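Local coordinates for protein CEP104 (Gallus gallus, PDB 5JO8) that is a centriolar protein whose TOG domain, an array of paired helices, probably binds tubulin or microtubules, at residues Gly48-Ser53 / Ile88-Arg93. Sequence-based numbering, arbitrary orientation.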
loop_
_atom_site.group_PDB
_atom_site.type_symbol
_atom_site.label_atom_id
_atom_site.label_comp_id
_atom_site.label_asym_id
_atom_site.label_seq_id
_atom_site.Cartn_x
_atom_site.Cartn_y
_atom_site.Cartn_z
ATOM N N GLY A 48 -23.916 -8.259 7.162
ATOM C CA GLY A 48 -22.863 -8.956 7.884
ATOM C C GLY A 48 -21.550 -8.187 7.864
ATOM O O GLY A 48 -20.903 -8.014 8.898
ATOM N N ALA A 49 -21.155 -7.711 6.689
ATOM C CA ALA A 49 -19.916 -6.936 6.552
ATOM C C ALA A 49 -19.908 -5.660 7.403
ATOM O O ALA A 49 -18.851 -5.205 7.849
ATOM C CB ALA A 49 -19.657 -6.596 5.082
ATOM N N TYR A 50 -21.085 -5.079 7.623
ATOM C CA TYR A 50 -21.201 -3.845 8.400
ATOM C C TYR A 50 -21.500 -4.109 9.873
ATOM O O TYR A 50 -21.630 -3.166 10.655
ATOM C CB TYR A 50 -22.307 -2.948 7.832
ATOM C CG TYR A 50 -21.912 -2.076 6.656
ATOM C CD1 TYR A 50 -21.636 -2.627 5.415
ATOM C CD2 TYR A 50 -21.858 -0.694 6.779
ATOM C CE1 TYR A 50 -21.293 -1.831 4.340
ATOM C CE2 TYR A 50 -21.509 0.109 5.713
ATOM C CZ TYR A 50 -21.227 -0.463 4.494
ATOM O OH TYR A 50 -20.882 0.324 3.414
ATOM N N SER A 51 -21.606 -5.379 10.251
ATOM C CA SER A 51 -22.031 -5.745 11.604
ATOM C C SER A 51 -21.047 -5.299 12.687
ATOM O O SER A 51 -19.840 -5.238 12.464
ATOM C CB SER A 51 -22.251 -7.256 11.708
ATOM O OG SER A 51 -22.488 -7.652 13.053
ATOM N N LYS A 52 -21.576 -5.001 13.867
ATOM C CA LYS A 52 -20.728 -4.699 15.014
ATOM C C LYS A 52 -20.099 -5.978 15.563
ATOM O O LYS A 52 -19.157 -5.931 16.353
ATOM C CB LYS A 52 -21.517 -3.954 16.094
ATOM C CG LYS A 52 -21.897 -2.528 15.702
ATOM C CD LYS A 52 -20.662 -1.691 15.391
ATOM C CE LYS A 52 -21.036 -0.332 14.818
ATOM N NZ LYS A 52 -21.756 -0.454 13.518
ATOM N N SER A 53 -20.610 -7.122 15.123
ATOM C CA SER A 53 -20.060 -8.414 15.500
ATOM C C SER A 53 -18.929 -8.820 14.552
ATOM O O SER A 53 -19.143 -8.982 13.351
ATOM C CB SER A 53 -21.165 -9.470 15.483
ATOM O OG SER A 53 -20.616 -10.773 15.445
ATOM N N ILE A 88 -14.259 -5.143 -3.873
ATOM C CA ILE A 88 -13.233 -4.168 -3.512
ATOM C C ILE A 88 -13.802 -3.101 -2.579
ATOM O O ILE A 88 -13.124 -2.654 -1.652
ATOM C CB ILE A 88 -12.518 -3.586 -4.763
ATOM C CG1 ILE A 88 -11.650 -4.650 -5.451
ATOM C CG2 ILE A 88 -11.707 -2.336 -4.434
ATOM C CD1 ILE A 88 -10.447 -5.176 -4.622
ATOM N N PHE A 89 -15.047 -2.700 -2.801
ATOM C CA PHE A 89 -15.735 -1.789 -1.893
ATOM C C PHE A 89 -15.714 -2.349 -0.462
ATOM O O PHE A 89 -15.400 -1.632 0.501
ATOM C CB PHE A 89 -17.189 -1.552 -2.371
ATOM C CG PHE A 89 -18.013 -0.724 -1.423
ATOM C CD1 PHE A 89 -18.736 -1.318 -0.403
ATOM C CD2 PHE A 89 -18.053 0.660 -1.544
ATOM C CE1 PHE A 89 -19.475 -0.553 0.488
ATOM C CE2 PHE A 89 -18.806 1.430 -0.658
ATOM C CZ PHE A 89 -19.514 0.812 0.360
ATOM N N LEU A 90 -16.032 -3.634 -0.320
ATOM C CA LEU A 90 -16.043 -4.268 0.997
ATOM C C LEU A 90 -14.626 -4.453 1.549
ATOM O O LEU A 90 -14.405 -4.279 2.744
ATOM C CB LEU A 90 -16.807 -5.599 0.959
ATOM C CG LEU A 90 -18.292 -5.430 0.618
ATOM C CD1 LEU A 90 -18.964 -6.796 0.493
ATOM C CD2 LEU A 90 -19.023 -4.579 1.657
ATOM N N VAL A 91 -13.675 -4.790 0.678
ATOM C CA VAL A 91 -12.268 -4.906 1.069
ATOM C C VAL A 91 -11.759 -3.591 1.637
ATOM O O VAL A 91 -11.076 -3.575 2.664
ATOM C CB VAL A 91 -11.393 -5.355 -0.110
ATOM C CG1 VAL A 91 -9.905 -5.194 0.218
ATOM C CG2 VAL A 91 -11.679 -6.795 -0.461
ATOM N N ARG A 92 -12.073 -2.494 0.961
ATOM C CA ARG A 92 -11.571 -1.180 1.339
ATOM C C ARG A 92 -12.018 -0.827 2.758
ATOM O O ARG A 92 -11.245 -0.281 3.550
ATOM C CB ARG A 92 -12.068 -0.140 0.337
ATOM C CG ARG A 92 -11.495 1.259 0.517
ATOM C CD ARG A 92 -12.102 2.211 -0.511
ATOM N NE ARG A 92 -11.415 3.497 -0.562
ATOM C CZ ARG A 92 -11.713 4.461 -1.426
ATOM N NH1 ARG A 92 -11.036 5.600 -1.408
ATOM N NH2 ARG A 92 -12.690 4.284 -2.309
ATOM N N ARG A 93 -13.266 -1.158 3.075
ATOM C CA ARG A 93 -13.796 -0.961 4.423
ATOM C C ARG A 93 -13.069 -1.819 5.448
ATOM O O ARG A 93 -12.690 -1.340 6.523
ATOM C CB ARG A 93 -15.284 -1.340 4.472
ATOM C CG ARG A 93 -16.208 -0.427 3.699
ATOM C CD ARG A 93 -17.668 -0.749 4.046
ATOM N NE ARG A 93 -17.984 -0.416 5.441
ATOM C CZ ARG A 93 -18.080 -1.291 6.439
ATOM N NH1 ARG A 93 -17.902 -2.592 6.227
ATOM N NH2 ARG A 93 -18.365 -0.864 7.663
HETATM O O HOH W 1 -17.033 -3.019 8.888
#
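Arg93, near the C-terminal end of helix 77-94, lays its guanidinium flat against one face of the ring of Tyr50, a residue next to helix 43-49 in the chain. The two planes are only 11° apart, and Arg93 CZ sits 3.6 Å from the ring centroid of Tyr50, almost exactly on the ring normal: a stacked cation-pi pair. A bend at chi3 (67°) folds the arginine chain so that CD and NE run along the phenol end and the guanidinium comes over the ring; Arg93 NE comes within 3.4 Å of Tyr50 CZ.

The same guanidinium is also held at its edge. Arg93 NH1 donates to the backbone carbonyl of Ala49, with 3.2 Å between Arg93 NH1 and Ala49 O and an N-H...O angle of 149°; the donor approaches from above the carbonyl plane. A water that donates to Ala49 O at 3.0 Å accepts a weak bond from Arg93 NH2, adding a second, indirect link to this carbonyl.

An apolar contact lies beside the polar ones: Ala49 CB faces helix 77-94 and meets Leu90 CD2 at 4.0 Å, while Val64 of helix 54-69 also packs on Leu90. Separately, the Phe89 ring presents its CE1-CZ edge to the phenol oxygen, Tyr50 OH lying 3.4 Å from Phe89 CE1. That hydroxyl is hydrogen-bonded to Glu33, which fixes the far end of the ring that Arg93 stacks on.

The contact thus joins helix 43-49 and the residue after it to helix 77-94 within the all-helical TOG array. One arginine serves both a pi face and a main-chain oxygen, so ring and carbonyl together restrict its rotation; the nearby Glu33 carboxylate, bound to the phenol, may make the ring more electron-rich and strengthen its attraction for the cation.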